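Local atomic coordinates of polysaccharide deacetylase (PDB entry 6DQ3), a protein that removes N-acetyl groups from the cell wall linkage unit of streptococcal rhamnopolysaccharides, as a zinc metalloenzyme of the carbohydrate esterase 4 family. Residues P217-P221 with E222-Q226; L41-M44 with K45-Y49. One frame throughout, in Å; residues are numbered along the deposited sequence.

Contact 1 of 2, residues P217-P221 with E222-Q226; sequences PNMSP and ENLLQ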
loop_
_atom_site.group_PDB
_atom_site.type_symbol
_atom_site.label_atom_id
_atom_site.label_comp_id
_atom_site.label_asym_id
_atom_site.label_seq_id
_atom_site.Cartn_x
_atom_site.Cartn_y
_atom_site.Cartn_z
ATOM N N PRO A 217 -9.437 9.352 -9.682
ATOM C CA PRO A 217 -9.144 10.799 -9.661
ATOM C C PRO A 217 -10.386 11.661 -9.537
ATOM O O PRO A 217 -10.289 12.804 -9.071
ATOM C CB PRO A 217 -8.424 11.046 -10.995
ATOM C CG PRO A 217 -7.986 9.699 -11.470
ATOM C CD PRO A 217 -8.997 8.714 -10.935
ATOM N N ASN A 218 -11.547 11.158 -9.954
ATOM C CA ASN A 218 -12.802 11.893 -9.852
ATOM C C ASN A 218 -13.450 11.760 -8.479
ATOM O O ASN A 218 -14.578 12.229 -8.297
ATOM C CB ASN A 218 -13.780 11.413 -10.935
ATOM C CG ASN A 218 -14.055 9.912 -10.866
ATOM O OD1 ASN A 218 -14.054 9.310 -9.792
ATOM N ND2 ASN A 218 -14.293 9.303 -12.024
ATOM N N MET A 219 -12.756 11.160 -7.514
ATOM C CA MET A 219 -13.364 10.711 -6.263
ATOM C C MET A 219 -13.401 11.855 -5.258
ATOM O O MET A 219 -12.399 12.164 -4.610
ATOM C CB MET A 219 -12.580 9.524 -5.713
ATOM C CG MET A 219 -13.386 8.511 -4.928
ATOM S SD MET A 219 -12.530 6.922 -4.851
ATOM C CE MET A 219 -13.839 5.851 -4.261
ATOM N N SER A 220 -14.572 12.470 -5.105
ATOM C CA SER A 220 -14.734 13.544 -4.138
ATOM C C SER A 220 -14.540 13.004 -2.720
ATOM O O SER A 220 -14.846 11.840 -2.441
ATOM C CB SER A 220 -16.118 14.177 -4.266
ATOM O OG SER A 220 -17.104 13.359 -3.652
ATOM N N PRO A 221 -14.033 13.830 -1.800
ATOM C CA PRO A 221 -13.895 13.361 -0.408
ATOM C C PRO A 221 -15.192 12.814 0.169
ATOM O O PRO A 221 -15.179 11.774 0.836
ATOM C CB PRO A 221 -13.414 14.615 0.338
ATOM C CG PRO A 221 -12.689 15.409 -0.708
ATOM C CD PRO A 221 -13.457 15.174 -1.995
ATOM N N GLU A 222 -16.316 13.490 -0.076
ATOM C CA GLU A 222 -17.599 12.986 0.404
ATOM C C GLU A 222 -17.867 11.578 -0.116
ATOM O O GLU A 222 -18.298 10.697 0.641
ATOM C CB GLU A 222 -18.713 13.943 -0.021
ATOM C CG GLU A 222 -20.087 13.621 0.537
ATOM C CD GLU A 222 -21.131 14.658 0.151
ATOM O OE1 GLU A 222 -20.810 15.867 0.152
ATOM O OE2 GLU A 222 -22.275 14.262 -0.157
ATOM N N ASN A 223 -17.604 11.335 -1.401
ATOM C CA ASN A 223 -17.930 10.033 -1.972
ATOM C C ASN A 223 -16.939 8.966 -1.517
ATOM O O ASN A 223 -17.325 7.814 -1.285
ATOM C CB ASN A 223 -17.979 10.132 -3.495
ATOM C CG ASN A 223 -19.258 10.780 -3.988
ATOM O OD1 ASN A 223 -20.338 10.545 -3.443
ATOM N ND2 ASN A 223 -19.142 11.605 -5.019
ATOM N N LEU A 224 -15.665 9.328 -1.367
ATOM C CA LEU A 224 -14.691 8.372 -0.853
ATOM C C LEU A 224 -15.095 7.866 0.528
ATOM O O LEU A 224 -15.095 6.656 0.783
ATOM C CB LEU A 224 -13.305 9.008 -0.802
ATOM C CG LEU A 224 -12.197 8.156 -0.181
ATOM C CD1 LEU A 224 -12.105 6.785 -0.816
ATOM C CD2 LEU A 224 -10.870 8.907 -0.284
ATOM N N LEU A 225 -15.446 8.783 1.430
ATOM C CA LEU A 225 -15.801 8.399 2.793
ATOM C C LEU A 225 -17.029 7.494 2.817
ATOM O O LEU A 225 -17.088 6.538 3.601
ATOM C CB LEU A 225 -16.037 9.656 3.627
ATOM C CG LEU A 225 -14.846 10.307 4.331
ATOM C CD1 LEU A 225 -14.440 9.435 5.521
ATOM C CD2 LEU A 225 -13.665 10.533 3.414
ATOM N N GLN A 226 -18.028 7.781 1.979
ATOM C CA GLN A 226 -19.181 6.895 1.884
ATOM C C GLN A 226 -18.769 5.509 1.407
ATOM O O GLN A 226 -19.329 4.505 1.859
ATOM C CB GLN A 226 -20.229 7.497 0.947
ATOM C CG GLN A 226 -20.902 8.746 1.510
ATOM C CD GLN A 226 -21.952 9.323 0.578
ATOM O OE1 GLN A 226 -22.590 8.595 -0.187
ATOM N NE2 GLN A 226 -22.131 10.637 0.630
HETATM O O HOH W 1 -16.945 11.572 -6.692
#
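S220 and N223 meet where the loop before helix 221-228 passes into its first turn, a worked example of how a serine N-cap starts a helix. With chi1 at 78°, OG of S220 lies between its own backbone N and carbonyl carbon, which places it to accept from the backbone N of N223 at 3.1 Å. The amide of N223 folds in beside the same hydroxyl, because CG sits next to the backbone N and anti to the carbonyl carbon. Its ND2 is turned to a water 2.8 Å away. That water also accepts from S220 N and donates to N218 O, joining the loop backbone to the first turn through one site.

On the apolar side, M219 and L224 run across each other at about a right angle. The extended methionine brings CE to 4.0 Å from CD1 of L224. Two backbone bonds complete the turn: L224 N reaches S220 O at 2.9 Å, and L225 N reaches P221 O at 3.1 Å. O of P221 also has CD2 of L225 against it, at 3.2 Å.

Beyond the turn, helix 34-46 packs against this helix start: P221 rests on L36 and Q39, L224 on Q40 and L225 on K43. L224 also touches I215, in the loop that follows strand 210-214.

Contact 2 of 2, residues L41-M44 with K45-Y49; sequences LQKM and KDEGY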
loop_
_atom_site.group_PDB
_atom_site.type_symbol
_atom_site.label_atom_id
_atom_site.label_comp_id
_atom_site.label_asym_id
_atom_site.label_seq_id
_atom_site.Cartn_x
_atom_site.Cartn_y
_atom_site.Cartn_z
ATOM N N LEU A 41 -7.569 13.484 2.858
ATOM C CA LEU A 41 -7.019 13.260 4.188
ATOM C C LEU A 41 -7.671 14.176 5.215
ATOM O O LEU A 41 -7.957 13.751 6.340
ATOM C CB LEU A 41 -5.511 13.475 4.188
ATOM C CG LEU A 41 -4.625 12.405 3.565
ATOM C CD1 LEU A 41 -3.169 12.791 3.794
ATOM C CD2 LEU A 41 -4.919 11.037 4.143
ATOM N N GLN A 42 -7.886 15.447 4.859
ATOM C CA GLN A 42 -8.569 16.360 5.762
ATOM C C GLN A 42 -9.908 15.786 6.212
ATOM O O GLN A 42 -10.249 15.828 7.399
ATOM C CB GLN A 42 -8.769 17.713 5.083
ATOM C CG GLN A 42 -9.498 18.735 5.936
ATOM C CD GLN A 42 -9.835 19.996 5.160
ATOM O OE1 GLN A 42 -9.795 20.010 3.930
ATOM N NE2 GLN A 42 -10.167 21.064 5.875
ATOM N N LYS A 43 -10.682 15.241 5.269
ATOM C CA LYS A 43 -12.003 14.719 5.606
ATOM C C LYS A 43 -11.901 13.465 6.469
ATOM O O LYS A 43 -12.699 13.279 7.397
ATOM C CB LYS A 43 -12.788 14.443 4.324
ATOM C CG LYS A 43 -14.242 14.069 4.532
ATOM C CD LYS A 43 -15.086 15.240 5.003
ATOM C CE LYS A 43 -16.466 14.755 5.413
ATOM N NZ LYS A 43 -17.431 15.876 5.593
ATOM N N MET A 44 -10.931 12.593 6.185
ATOM C CA MET A 44 -10.721 11.432 7.047
ATOM C C MET A 44 -10.350 11.863 8.460
ATOM O O MET A 44 -10.842 11.294 9.441
ATOM C CB MET A 44 -9.635 10.529 6.467
ATOM C CG MET A 44 -10.033 9.816 5.188
ATOM S SD MET A 44 -8.729 8.732 4.586
ATOM C CE MET A 44 -8.656 9.226 2.863
ATOM N N LYS A 45 -9.481 12.870 8.584
ATOM C CA LYS A 45 -9.067 13.334 9.903
ATOM C C LYS A 45 -10.248 13.920 10.666
ATOM O O LYS A 45 -10.461 13.606 11.844
ATOM C CB LYS A 45 -7.947 14.366 9.757
ATOM C CG LYS A 45 -7.117 14.585 11.020
ATOM C CD LYS A 45 -6.197 13.390 11.275
ATOM C CE LYS A 45 -5.245 13.626 12.445
ATOM N NZ LYS A 45 -4.377 12.435 12.684
ATOM N N ASP A 46 -11.039 14.766 10.000
ATOM C CA ASP A 46 -12.198 15.376 10.643
ATOM C C ASP A 46 -13.199 14.321 11.101
ATOM O O ASP A 46 -13.857 14.485 12.137
ATOM C CB ASP A 46 -12.867 16.360 9.681
ATOM C CG ASP A 46 -12.055 17.630 9.471
ATOM O OD1 ASP A 46 -11.056 17.832 10.191
ATOM O OD2 ASP A 46 -12.423 18.429 8.583
ATOM N N GLU A 47 -13.345 13.245 10.332
ATOM C CA GLU A 47 -14.234 12.147 10.687
ATOM C C GLU A 47 -13.640 11.227 11.743
ATOM O O GLU A 47 -14.275 10.225 12.096
ATOM C CB GLU A 47 -14.586 11.345 9.432
ATOM C CG GLU A 47 -15.575 12.053 8.517
ATOM C CD GLU A 47 -16.990 12.007 9.062
ATOM O OE1 GLU A 47 -17.453 10.899 9.395
ATOM O OE2 GLU A 47 -17.632 13.075 9.168
ATOM N N GLY A 48 -12.451 11.537 12.251
ATOM C CA GLY A 48 -11.869 10.772 13.330
ATOM C C GLY A 48 -11.201 9.481 12.928
ATOM O O GLY A 48 -11.087 8.580 13.764
ATOM N N TYR A 49 -10.742 9.362 11.684
ATOM C CA TYR A 49 -10.116 8.126 11.244
ATOM C C TYR A 49 -8.759 7.930 11.911
ATOM O O TYR A 49 -7.987 8.877 12.088
ATOM C CB TYR A 49 -9.959 8.106 9.722
ATOM C CG TYR A 49 -11.120 7.442 9.016
ATOM C CD1 TYR A 49 -12.239 8.174 8.652
ATOM C CD2 TYR A 49 -11.110 6.077 8.735
ATOM C CE1 TYR A 49 -13.311 7.582 8.020
ATOM C CE2 TYR A 49 -12.184 5.468 8.098
ATOM C CZ TYR A 49 -13.284 6.227 7.745
ATOM O OH TYR A 49 -14.362 5.642 7.117
#
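The ring of Y49 comes back against M44 at the C-terminal end of helix 34-46, and the way the chain is turned there illustrates the Schellman motif. The backbone bonds come first. G48, with positive phi (80°), is the first residue to leave helical geometry; its N donates to K45 O at 2.9 Å, while Y49 N reaches back to M44 O at 3.0 Å. Before these, the regular helical pattern is kept, as in D46 N to Q42 O at 2.9 Å.

Apolar and aromatic packing follows from the turn. Y49 is brought back against M44, CB to CB at 4.1 Å, and its ring presents an edge to the carbonyl oxygen of M44, with CD1 3.5 Å from that O. The sulfur of M44 stands above the ring face, 5.5 Å from its centroid and 19° off the normal, a distant Met-aromatic contact.

Charged and polar side chains make looser contacts. NZ of K43 approaches OE2 of E47 to 4.5 Å, too far for a salt bridge; OE1 of E47 instead makes a salt bridge with K70. D46 sets its carboxylate near CG of Q42, the amide and carboxylate planes 67° apart.

Inward, M44 packs on L12 and Y14 of strand 8-14 and on F51 of strand 50-51, while Y49 touches L225 and M228 of helix 221-228.

Contact 2 comes first along the chain, at the C-terminal end of helix 34-46, and contact 1 much later, at the start of helix 221-228, close to the C terminus of the protein. Their centres lie 12 Å apart, on the same side of the chain's centre. The end of helix 34-46, with Y49 just beyond it, packs on helix 221-228: CD1 of L225 lies 3.3 Å from CE1 of Y49, and CD2 of L224 lies 3.9 Å from CE of M44. A capped helix start and a capped helix end thus join an early part of the chain to its last helix, beside the central sheet, whose strand 8-14 pairs in parallel with strand 210-214.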